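Aldehyde dehydrogenase family protein (Pseudomonas syringae pv. tomato, PDB 6X9L) oxidises long-chain aliphatic aldehydes with NAD(+) as the electron acceptor, and is held here as an engineered variant with NAD(+) and octanal bound. Local coordinates at residues Met230-Gly235 against Arg253-Leu258; Gly259-Asn264 against Ala293-Ile298; Leu419-Gln424 against Ser436-Gly441; Ala440-Leu445 against Ala454-Tyr459. The protein carries 1 engineered substitution. All coordinates share one frame; numbering follows the deposited sequence.

Contact 1 of 4, residues Met230-Gly235 against Arg253-Leu258; sequences MISITG and RVTQEL. With NAD (nicotinamide-adenine-dinucleotide), chain D.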
# COMPACT_ATOMS: atom_id res chain seq x y z
N MET A 230 9.03 -5.66 3.83
CA MET A 230 7.88 -4.90 4.25
C MET A 230 8.18 -4.28 5.60
O MET A 230 8.94 -4.85 6.38
CB MET A 230 6.62 -5.76 4.34
CG MET A 230 5.60 -5.18 5.29
SD MET A 230 4.11 -6.15 5.40
CE MET A 230 3.32 -5.27 6.74
N ILE A 231 7.59 -3.11 5.85
CA ILE A 231 7.68 -2.43 7.13
C ILE A 231 6.29 -1.93 7.51
O ILE A 231 5.54 -1.41 6.68
CB ILE A 231 8.71 -1.26 7.13
CG1 ILE A 231 8.85 -0.69 8.54
CG2 ILE A 231 8.29 -0.14 6.17
CD1 ILE A 231 10.18 0.02 8.79
N SER A 232 5.93 -2.14 8.78
CA SER A 232 4.66 -1.71 9.33
C SER A 232 4.94 -0.87 10.57
O SER A 232 5.68 -1.30 11.46
CB SER A 232 3.76 -2.91 9.69
OG SER A 232 2.52 -2.47 10.20
N ILE A 233 4.38 0.33 10.61
CA ILE A 233 4.62 1.24 11.71
C ILE A 233 3.29 1.78 12.22
O ILE A 233 2.44 2.22 11.44
CB ILE A 233 5.54 2.42 11.32
CG1 ILE A 233 5.66 3.36 12.53
CG2 ILE A 233 5.01 3.14 10.07
CD1 ILE A 233 6.82 4.33 12.47
N THR A 234 3.13 1.73 13.55
CA THR A 234 2.10 2.42 14.30
C THR A 234 2.76 3.51 15.13
O THR A 234 3.52 3.21 16.06
CB THR A 234 1.36 1.42 15.17
OG1 THR A 234 0.70 0.47 14.32
CG2 THR A 234 0.36 2.13 16.08
N GLY A 235 2.49 4.77 14.79
CA GLY A 235 3.15 5.88 15.46
C GLY A 235 2.65 7.22 14.96
O GLY A 235 1.54 7.34 14.43
N ARG A 253 6.74 -2.84 0.87
CA ARG A 253 5.37 -2.63 1.31
C ARG A 253 5.38 -1.85 2.62
O ARG A 253 6.07 -2.23 3.57
CB ARG A 253 4.62 -3.94 1.51
CG ARG A 253 3.23 -3.70 2.12
CD ARG A 253 2.34 -4.92 2.06
NE ARG A 253 2.20 -5.42 0.70
CZ ARG A 253 1.64 -6.59 0.40
NH1 ARG A 253 1.19 -7.37 1.36
NH2 ARG A 253 1.56 -6.97 -0.86
N VAL A 254 4.63 -0.76 2.65
CA VAL A 254 4.62 0.18 3.76
C VAL A 254 3.22 0.16 4.37
O VAL A 254 2.24 0.46 3.68
CB VAL A 254 5.02 1.60 3.31
CG1 VAL A 254 4.77 2.63 4.43
CG2 VAL A 254 6.48 1.63 2.82
N THR A 255 3.13 -0.20 5.64
CA THR A 255 1.88 -0.18 6.37
C THR A 255 1.99 0.83 7.51
O THR A 255 2.96 0.81 8.27
CB THR A 255 1.55 -1.57 6.90
OG1 THR A 255 1.02 -2.35 5.83
CG2 THR A 255 0.53 -1.50 8.01
N GLN A 256 1.00 1.73 7.61
CA GLN A 256 1.06 2.85 8.55
C GLN A 256 -0.27 3.05 9.26
O GLN A 256 -1.33 3.12 8.62
CB GLN A 256 1.44 4.16 7.84
CG GLN A 256 2.73 4.08 7.04
CD GLN A 256 2.80 5.15 5.99
OE1 GLN A 256 2.08 5.09 4.98
NE2 GLN A 256 3.65 6.15 6.21
N GLU A 257 -0.20 3.15 10.58
CA GLU A 257 -1.32 3.47 11.45
C GLU A 257 -0.88 4.72 12.20
O GLU A 257 -0.01 4.63 13.08
CB GLU A 257 -1.62 2.33 12.41
CG GLU A 257 -1.94 1.00 11.75
CD GLU A 257 -3.43 0.82 11.56
OE1 GLU A 257 -4.18 1.72 12.01
OE2 GLU A 257 -3.86 -0.20 10.97
N LEU A 258 -1.47 5.87 11.85
CA LEU A 258 -0.98 7.14 12.39
C LEU A 258 -2.03 7.90 13.20
O LEU A 258 -2.88 7.29 13.87
CB LEU A 258 -0.47 8.00 11.23
CG LEU A 258 0.35 7.22 10.19
CD1 LEU A 258 0.81 8.17 9.13
CD2 LEU A 258 1.54 6.47 10.82
PA NAD D . 6.07 8.11 17.45
O1A NAD D . 5.62 8.38 16.07
O2A NAD D . 6.85 9.21 18.06
O5B NAD D . 6.92 6.73 17.53
C5B NAD D . 6.36 5.50 17.08
C4B NAD D . 7.47 4.47 16.85
O4B NAD D . 8.33 4.94 15.83
C3B NAD D . 8.37 4.26 18.06
O3B NAD D . 8.74 2.89 18.10
C2B NAD D . 9.59 5.12 17.78
O2B NAD D . 10.77 4.62 18.37
C1B NAD D . 9.68 4.96 16.29
N9A NAD D . 10.30 6.09 15.60
C8A NAD D . 10.34 7.42 15.98
N7A NAD D . 10.97 8.09 14.98
C5A NAD D . 11.31 7.22 14.00
C6A NAD D . 11.96 7.37 12.79
N6A NAD D . 12.23 8.59 12.32
N1A NAD D . 12.15 6.26 11.99
C2A NAD D . 11.71 5.02 12.39
N3A NAD D . 11.07 4.87 13.60
C4A NAD D . 10.88 5.96 14.38
O3 NAD D . 4.78 7.65 18.30
PN NAD D . 4.08 8.38 19.55
O1N NAD D . 3.56 9.70 19.11
O2N NAD D . 4.96 8.30 20.73
O5D NAD D . 2.87 7.29 19.63
C5D NAD D . 1.54 7.74 19.71
C4D NAD D . 1.01 7.95 18.29
O4D NAD D . 0.72 6.70 17.69
C3D NAD D . -0.29 8.74 18.31
O3D NAD D . -0.34 9.56 17.17
C2D NAD D . -1.32 7.65 18.15
O2D NAD D . -2.53 8.14 17.61
C1D NAD D . -0.60 6.70 17.20
N1N NAD D . -1.29 5.41 17.25
C2N NAD D . -1.98 4.96 16.15
C3N NAD D . -2.68 3.77 16.21
C7N NAD D . -3.46 3.25 15.04
O7N NAD D . -3.86 1.90 15.10
N7N NAD D . -3.77 4.02 14.00
C4N NAD D . -2.69 3.02 17.38
C5N NAD D . -2.00 3.49 18.49
C6N NAD D . -1.31 4.70 18.42
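Thr234 and Glu257 carry matching first torsions (chi1 -64° and -58°), which put Thr234 OG1 and Glu257 CG each beside its own backbone N and lay the two side chains next to each other, pointing the same way. They lie at the C-terminal ends of two neighbouring parallel strands, 230-234 and 253-257, joined by helix 237-247 in the beta-alpha-beta unit of the Rossmann-like NAD-binding region. The strands pair in register from Met230 with Arg253 to Thr234 with Glu257. Five backbone hydrogen bonds alternate between them, from Ile231 N to Arg253 O at 2.9 Å through to Gly235 N to Glu257 O at 3.0 Å.

On the face of Met230, Ser232 and Thr234, the extended Met230 side chain crosses Arg253, its SD 4.0 Å from Arg253 CD, and its CE lies 3.8 Å from Thr255 OG1. The guanidinium of Arg253 bonds to the carbonyls of Glu475 and Leu477, while Lys168 NZ is shared by the hydroxyls of Ser232 and Thr234. The other face is turned to helix 237-247; here Ile233 CG2 meets Gln256 CG at 3.9 Å, and the amide of Gln256 is bonded to Asn464.

At the strand ends the cofactor is met from both segments. The methyl of Thr234, CG2, lies 3.4 Å from C4N of the nicotinamide ring. The carboxamide nitrogen of NAD, N7N, makes two weak hydrogen bonds, one to Glu257 OE1 at 3.1 Å and a nearly straight one (177°) to the backbone Leu258 O at 3.4 Å.

Contact 2 of 4, residues Gly259-Asn264 against Ala293-Ile298; sequences GGKSPN and APTRMI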
# COMPACT_ATOMS: atom_id res chain seq x y z
N GLY A 259 -1.98 9.23 13.15
CA GLY A 259 -2.78 10.06 14.02
C GLY A 259 -4.27 10.05 13.69
O GLY A 259 -4.71 9.53 12.67
N GLY A 260 -5.05 10.65 14.60
CA GLY A 260 -6.48 10.83 14.40
C GLY A 260 -7.04 11.99 15.20
O GLY A 260 -6.39 12.53 16.11
N LYS A 261 -8.25 12.40 14.82
CA LYS A 261 -9.03 13.42 15.52
C LYS A 261 -10.50 12.99 15.43
O LYS A 261 -11.34 13.64 14.80
CB LYS A 261 -8.86 14.81 14.91
CG LYS A 261 -8.25 15.83 15.81
CD LYS A 261 -9.05 16.15 17.06
CE LYS A 261 -8.10 16.82 18.03
NZ LYS A 261 -8.71 17.50 19.18
N SER A 262 -10.82 11.87 16.05
CA SER A 262 -12.03 11.17 15.69
C SER A 262 -13.24 11.93 16.21
O SER A 262 -13.27 12.35 17.37
CB SER A 262 -11.98 9.74 16.23
OG SER A 262 -10.87 9.03 15.68
N PRO A 263 -14.26 12.15 15.37
CA PRO A 263 -15.46 12.86 15.81
C PRO A 263 -16.45 11.94 16.49
O PRO A 263 -16.50 10.73 16.26
CB PRO A 263 -16.04 13.40 14.50
CG PRO A 263 -15.61 12.41 13.46
CD PRO A 263 -14.25 11.88 13.92
N ASN A 264 -17.26 12.54 17.37
CA ASN A 264 -18.40 11.90 18.00
C ASN A 264 -19.60 12.82 17.75
O ASN A 264 -19.72 13.88 18.39
CB ASN A 264 -18.15 11.67 19.49
CG ASN A 264 -19.22 10.82 20.14
OD1 ASN A 264 -20.08 10.25 19.47
ND2 ASN A 264 -19.17 10.73 21.46
N ALA A 293 -9.40 7.75 19.75
CA ALA A 293 -10.29 8.30 20.75
C ALA A 293 -11.18 9.40 20.15
O ALA A 293 -10.69 10.26 19.40
CB ALA A 293 -9.50 8.84 21.94
N PRO A 294 -12.48 9.40 20.46
CA PRO A 294 -13.44 10.43 19.99
C PRO A 294 -13.37 11.75 20.76
O PRO A 294 -14.19 12.08 21.61
CB PRO A 294 -14.79 9.73 20.19
CG PRO A 294 -14.56 8.78 21.33
CD PRO A 294 -13.13 8.33 21.23
N THR A 295 -12.38 12.56 20.39
CA THR A 295 -12.02 13.79 21.10
C THR A 295 -12.67 15.06 20.54
O THR A 295 -12.41 16.15 21.07
CB THR A 295 -10.50 13.95 21.06
OG1 THR A 295 -10.06 13.74 19.72
CG2 THR A 295 -9.85 12.93 21.96
N ARG A 296 -13.47 14.96 19.48
CA ARG A 296 -14.31 16.05 19.01
C ARG A 296 -15.76 15.58 19.10
O ARG A 296 -16.19 14.75 18.30
CB ARG A 296 -13.97 16.46 17.57
CG ARG A 296 -12.64 17.16 17.39
CD ARG A 296 -11.99 16.77 16.09
NE ARG A 296 -12.68 17.34 14.94
CZ ARG A 296 -13.18 16.64 13.93
NH1 ARG A 296 -13.05 15.32 13.88
NH2 ARG A 296 -13.79 17.27 12.94
N MET A 297 -16.50 16.09 20.09
CA MET A 297 -17.90 15.73 20.30
C MET A 297 -18.77 16.79 19.64
O MET A 297 -18.72 17.97 20.02
CB MET A 297 -18.21 15.60 21.79
CG MET A 297 -19.58 15.03 22.07
SD MET A 297 -20.00 14.95 23.82
CE MET A 297 -19.32 13.33 24.24
N ILE A 298 -19.58 16.36 18.67
CA ILE A 298 -20.30 17.27 17.78
C ILE A 298 -21.79 17.15 18.09
O ILE A 298 -22.38 16.07 17.96
CB ILE A 298 -19.98 16.98 16.31
CG1 ILE A 298 -18.47 17.12 16.11
CG2 ILE A 298 -20.72 17.92 15.39
CD1 ILE A 298 -17.93 16.34 14.94
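Pro263 pairs with Arg296 and Asn264 with Met297 where two parallel strands, 263-266 and 296-300, begin side by side; helix 272-284 makes the beta-alpha-beta crossover between them in the second sheet of the aldehyde dehydrogenase fold. Arg296 O receives Asn264 N at 2.6 Å, and the bond from Arg296 N to Ser262 O is weak. Before the strands, Pro294 sits at the centre of an inverse gamma turn, and Ser262 CB packs 3.5 Å from Ala293 O.

The side chain of Arg296 is kinked at chi2 and chi3, and its NH1 reaches the backbone Lys261 O at 2.6 Å. That carbonyl lies at the guanidinium edge, 20° out of the plane. Lys261 crosses the arginine chain at about a right angle, aliphatic part against aliphatic part. On the same side Pro263 CB meets Ile298 CD1 at 3.5 Å, against helix 405-413. On the other face Asn264 and Met297 run alongside, with Asn264 ND2 3.8 Å from Met297 CE, while the amide itself is bonded to Gln424 and Tyr447.

Each charged end thus finds a backbone carbonyl: NZ of Lys261 bonds to Ile387 O, and Arg296 NH2 makes a weak bond to Ala412 O. Lys261 NZ and Arg296 NE stay 5.8 Å apart. The carbonyl dipoles probably offset part of the two like charges in this buried place, and Glu391, whose side chain is near that of Lys261, may contribute.

Contact 3 of 4, residues Leu419-Gln424 against Ser436-Gly441; sequences LGAHVQ and SRIRAG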
# COMPACT_ATOMS: atom_id res chain seq x y z
N LEU A 419 -9.25 8.12 11.14
CA LEU A 419 -8.96 6.82 11.73
C LEU A 419 -10.22 6.16 12.27
O LEU A 419 -10.46 4.96 12.03
CB LEU A 419 -7.91 6.98 12.83
CG LEU A 419 -7.57 5.67 13.54
CD1 LEU A 419 -6.68 4.80 12.67
CD2 LEU A 419 -6.92 5.95 14.88
N GLY A 420 -11.03 6.91 13.01
CA GLY A 420 -12.28 6.43 13.56
C GLY A 420 -13.30 7.55 13.70
O GLY A 420 -13.05 8.68 13.29
N ALA A 421 -14.44 7.22 14.31
CA ALA A 421 -15.58 8.12 14.38
C ALA A 421 -16.69 7.44 15.18
O ALA A 421 -16.76 6.21 15.24
CB ALA A 421 -16.08 8.49 12.99
N HIS A 422 -17.58 8.26 15.75
CA HIS A 422 -18.69 7.80 16.58
C HIS A 422 -20.00 8.50 16.21
O HIS A 422 -20.01 9.69 15.91
CB HIS A 422 -18.39 8.04 18.05
CG HIS A 422 -17.42 7.06 18.63
ND1 HIS A 422 -17.81 6.05 19.48
CD2 HIS A 422 -16.08 6.92 18.46
CE1 HIS A 422 -16.75 5.33 19.82
NE2 HIS A 422 -15.69 5.84 19.21
N VAL A 423 -21.10 7.76 16.25
CA VAL A 423 -22.42 8.34 16.01
C VAL A 423 -23.35 7.90 17.14
O VAL A 423 -23.38 6.71 17.50
CB VAL A 423 -22.99 7.94 14.64
CG1 VAL A 423 -24.35 8.58 14.42
CG2 VAL A 423 -22.04 8.38 13.54
N GLN A 424 -24.06 8.87 17.72
CA GLN A 424 -25.10 8.65 18.72
C GLN A 424 -26.43 9.05 18.11
O GLN A 424 -26.57 10.16 17.58
CB GLN A 424 -24.84 9.46 19.99
CG GLN A 424 -23.45 9.32 20.55
CD GLN A 424 -22.92 7.91 20.45
OE1 GLN A 424 -23.68 6.93 20.55
NE2 GLN A 424 -21.61 7.78 20.22
N SER A 436 -22.10 6.14 7.10
CA SER A 436 -21.55 5.94 5.77
C SER A 436 -21.07 7.23 5.13
O SER A 436 -20.46 7.18 4.05
CB SER A 436 -22.61 5.29 4.88
OG SER A 436 -23.74 6.13 4.85
N ARG A 437 -21.32 8.38 5.76
CA ARG A 437 -20.87 9.67 5.27
C ARG A 437 -19.61 10.16 5.96
O ARG A 437 -18.98 11.10 5.47
CB ARG A 437 -21.99 10.71 5.40
CG ARG A 437 -23.19 10.42 4.50
CD ARG A 437 -24.36 11.33 4.81
NE ARG A 437 -24.01 12.73 4.58
CZ ARG A 437 -24.77 13.77 4.95
NH1 ARG A 437 -25.93 13.58 5.56
NH2 ARG A 437 -24.36 15.00 4.68
N ILE A 438 -19.22 9.55 7.08
CA ILE A 438 -17.95 9.87 7.73
C ILE A 438 -16.81 9.14 6.99
O ILE A 438 -16.83 7.90 6.86
CB ILE A 438 -17.96 9.49 9.22
CG1 ILE A 438 -19.30 9.83 9.89
CG2 ILE A 438 -16.81 10.18 9.96
CD1 ILE A 438 -19.47 11.27 10.26
N ARG A 439 -15.82 9.90 6.53
CA ARG A 439 -14.65 9.36 5.86
C ARG A 439 -13.62 8.92 6.90
O ARG A 439 -12.69 9.65 7.26
CB ARG A 439 -14.12 10.38 4.87
CG ARG A 439 -15.13 10.47 3.74
CD ARG A 439 -14.64 11.16 2.54
NE ARG A 439 -13.79 10.36 1.65
CZ ARG A 439 -14.15 9.21 1.08
NH1 ARG A 439 -15.30 8.66 1.38
NH2 ARG A 439 -13.31 8.62 0.25
N ALA A 440 -13.82 7.70 7.39
CA ALA A 440 -13.06 7.14 8.50
C ALA A 440 -13.12 5.62 8.41
O ALA A 440 -14.12 5.05 7.96
CB ALA A 440 -13.61 7.63 9.84
N GLY A 441 -12.04 4.97 8.84
CA GLY A 441 -11.96 3.53 8.66
C GLY A 441 -12.93 2.77 9.54
O GLY A 441 -13.38 1.68 9.17
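A small apolar packing contact joins Leu419-Ala421, the lead-in to strand 422-424, to the loop Ile438-Gly441 that precedes the neighbouring parallel strand 442-445. Helix 428-435 links the two strands, so the contact lies inside a strand-helix-strand crossover at the end of the seven-stranded sheet within this chain. The touching parts run 136° apart and bury only 205 Å² between them; their backbones come nearest at Gly420 and Ala440, whose CA atoms are 5.2 Å apart.

Methyl groups carry the meeting. The CG2 branch of Ile438 is anti to the backbone N, which directs it at the strand lead-in, where it meets Ala421 CB at 3.5 Å. Ala440 CB adds a looser touch, 4.1 Å from Ala421 CB. Around this pair the Ile438 side chain also packs on Ile265 and on helix 405-413, and Ala421 leans on Pro263.

Some polar atoms of the loop meet the second subunit: Arg439 NH2 bonds to Pro148 O of that chain. At the other end, the side chain of Leu419 turns from the loop to touch NAD. Between these ends, the methyl carbon of Ala440, CB, rests 3.6 Å from Gly420 O.

Contact 4 of 4, residues Ala440-Leu445 against Ala454-Tyr459; sequences AGQVHL and APFGGY. With NAD (nicotinamide-adenine-dinucleotide), chain D.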
# COMPACT_ATOMS: atom_id res chain seq x y z
N ALA A 440 -13.82 7.70 7.39
CA ALA A 440 -13.06 7.14 8.50
C ALA A 440 -13.12 5.62 8.41
O ALA A 440 -14.12 5.05 7.96
CB ALA A 440 -13.61 7.63 9.84
N GLY A 441 -12.04 4.97 8.84
CA GLY A 441 -11.96 3.53 8.66
C GLY A 441 -12.93 2.77 9.54
O GLY A 441 -13.38 1.68 9.17
N GLN A 442 -13.28 3.33 10.69
CA GLN A 442 -14.33 2.75 11.52
C GLN A 442 -15.29 3.83 11.99
O GLN A 442 -14.88 4.94 12.33
CB GLN A 442 -13.73 2.00 12.71
CG GLN A 442 -13.20 0.65 12.34
CD GLN A 442 -12.87 -0.16 13.58
OE1 GLN A 442 -12.93 0.34 14.68
NE2 GLN A 442 -12.52 -1.44 13.39
N VAL A 443 -16.58 3.49 11.98
CA VAL A 443 -17.62 4.30 12.61
C VAL A 443 -18.37 3.41 13.58
O VAL A 443 -18.78 2.30 13.21
CB VAL A 443 -18.58 4.92 11.58
CG1 VAL A 443 -19.42 6.00 12.23
CG2 VAL A 443 -17.82 5.44 10.33
N HIS A 444 -18.56 3.90 14.81
CA HIS A 444 -19.15 3.14 15.90
C HIS A 444 -20.48 3.76 16.31
O HIS A 444 -20.55 4.94 16.65
CB HIS A 444 -18.22 3.12 17.12
CG HIS A 444 -16.92 2.42 16.87
ND1 HIS A 444 -16.55 1.27 17.53
CD2 HIS A 444 -15.89 2.73 16.05
CE1 HIS A 444 -15.35 0.90 17.12
NE2 HIS A 444 -14.93 1.76 16.21
N LEU A 445 -21.53 2.93 16.32
CA LEU A 445 -22.89 3.38 16.55
C LEU A 445 -23.32 3.07 17.98
O LEU A 445 -23.31 1.90 18.39
CB LEU A 445 -23.83 2.70 15.57
CG LEU A 445 -23.39 2.81 14.12
CD1 LEU A 445 -24.43 2.13 13.26
CD2 LEU A 445 -23.24 4.27 13.73
N ALA A 454 -13.04 -6.61 12.96
CA ALA A 454 -13.30 -5.46 12.10
C ALA A 454 -11.99 -4.87 11.63
O ALA A 454 -11.05 -4.71 12.43
CB ALA A 454 -14.11 -4.39 12.85
N PRO A 455 -11.86 -4.54 10.34
CA PRO A 455 -10.65 -3.88 9.86
C PRO A 455 -10.48 -2.53 10.55
O PRO A 455 -11.45 -1.78 10.75
CB PRO A 455 -10.89 -3.72 8.35
CG PRO A 455 -12.15 -4.44 8.04
CD PRO A 455 -12.90 -4.67 9.29
N PHE A 456 -9.24 -2.23 10.92
CA PHE A 456 -8.90 -1.02 11.65
C PHE A 456 -7.80 -0.29 10.89
O PHE A 456 -6.77 -0.89 10.57
CB PHE A 456 -8.47 -1.36 13.09
CG PHE A 456 -8.15 -0.16 13.96
CD1 PHE A 456 -6.90 0.42 13.93
CD2 PHE A 456 -9.10 0.35 14.84
CE1 PHE A 456 -6.59 1.52 14.74
CE2 PHE A 456 -8.80 1.43 15.66
CZ PHE A 456 -7.54 2.02 15.61
N GLY A 457 -8.04 0.97 10.55
CA GLY A 457 -7.07 1.76 9.82
C GLY A 457 -7.65 3.09 9.41
O GLY A 457 -8.83 3.37 9.62
N GLY A 458 -6.81 3.90 8.80
CA GLY A 458 -7.18 5.27 8.48
C GLY A 458 -7.50 5.50 7.01
O GLY A 458 -6.85 4.95 6.13
N TYR A 459 -8.52 6.33 6.76
CA TYR A 459 -8.62 7.13 5.54
C TYR A 459 -7.63 8.30 5.60
O TYR A 459 -7.12 8.67 6.66
CB TYR A 459 -10.00 7.75 5.35
CG TYR A 459 -11.18 6.87 4.95
CD1 TYR A 459 -11.43 5.65 5.56
CD2 TYR A 459 -12.07 7.31 3.98
CE1 TYR A 459 -12.52 4.87 5.19
CE2 TYR A 459 -13.16 6.55 3.60
CZ TYR A 459 -13.39 5.33 4.21
OH TYR A 459 -14.50 4.59 3.82
PA NAD D . 6.07 8.11 17.45
O1A NAD D . 5.62 8.38 16.07
O2A NAD D . 6.85 9.21 18.06
O5B NAD D . 6.92 6.73 17.53
C5B NAD D . 6.36 5.50 17.08
C4B NAD D . 7.47 4.47 16.85
O4B NAD D . 8.33 4.94 15.83
C3B NAD D . 8.37 4.26 18.06
O3B NAD D . 8.74 2.89 18.10
C2B NAD D . 9.59 5.12 17.78
O2B NAD D . 10.77 4.62 18.37
C1B NAD D . 9.68 4.96 16.29
N9A NAD D . 10.30 6.09 15.60
C8A NAD D . 10.34 7.42 15.98
N7A NAD D . 10.97 8.09 14.98
C5A NAD D . 11.31 7.22 14.00
C6A NAD D . 11.96 7.37 12.79
N6A NAD D . 12.23 8.59 12.32
N1A NAD D . 12.15 6.26 11.99
C2A NAD D . 11.71 5.02 12.39
N3A NAD D . 11.07 4.87 13.60
C4A NAD D . 10.88 5.96 14.38
O3 NAD D . 4.78 7.65 18.30
PN NAD D . 4.08 8.38 19.55
O1N NAD D . 3.56 9.70 19.11
O2N NAD D . 4.96 8.30 20.73
O5D NAD D . 2.87 7.29 19.63
C5D NAD D . 1.54 7.74 19.71
C4D NAD D . 1.01 7.95 18.29
O4D NAD D . 0.72 6.70 17.69
C3D NAD D . -0.29 8.74 18.31
O3D NAD D . -0.34 9.56 17.17
C2D NAD D . -1.32 7.65 18.15
O2D NAD D . -2.53 8.14 17.61
C1D NAD D . -0.60 6.70 17.20
N1N NAD D . -1.29 5.41 17.25
C2N NAD D . -1.98 4.96 16.15
C3N NAD D . -2.68 3.77 16.21
C7N NAD D . -3.46 3.25 15.04
O7N NAD D . -3.86 1.90 15.10
N7N NAD D . -3.77 4.02 14.00
C4N NAD D . -2.69 3.02 17.38
C5N NAD D . -2.00 3.49 18.49
C6N NAD D . -1.31 4.70 18.42
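Gly441 and Gly458 approach with their CA atoms 5.1 Å apart, and Ala440 lies similarly close to Tyr459, where the start of strand 442-445 passes the loop 454-459. No ladder forms between them; instead Gly441 CA makes a C-H...O contact with Gly457 O at 3.3 Å, an approach that the lack of a side chain permits.

Gln442 reaches across with an extended chain. Its NE2 donates to Pro455 O at 2.9 Å, well off straight (144°) and from 55° above the carbonyl plane, so neither lone pair is used. The other end of the amide, OE1, accepts His444 NE2 at 2.9 Å and also sits at the edge of the Phe456 ring, 3.8 Å from CD2. Amide and ring stand nearly perpendicular, 85° apart. Phe456 touches octanal and stacks on Tyr468. Farther along, the face of the Tyr459 ring lies against the backbone, with Ala440 N 3.5 Å above its centre; the hydroxyl bonds to Glu147 of the second subunit.

Strand 442-445 also continues the sheet into that subunit, since Gln442, Val443 and His444 pair in a parallel ladder with one of its strands. The two bonds at opposite ends of the Gln442 amide, though bent, probably set its rotation: nitrogen to the loop carbonyl, oxygen to the histidine. It ties the interface strand to the loop carrying a residue of the octanal pocket.

Contact 1 comes first along the chain, then contact 2, then contacts 3 and 4, which share Ala440 and Gly441. Contact 1 belongs to the sheet of the NAD-binding region; the others reach the seven-stranded sheet, where strands 296-300, 263-266, 422-424 and 442-445 follow in that order. Centres lie about 7 Å apart for contacts 3 and 4, about 9 Å for 2 and 3, and about 22 Å for 1 and 2, whose segments adjoin. Glu257 touches Leu419 and the 454-459 loop, so contact 1 meets contacts 3 and 4. Nicotinamide and octanal lie among the strand ends and loops of contacts 1, 3 and 4; strand 442-445 pairs with a strand of the second subunit, continuing the sheet.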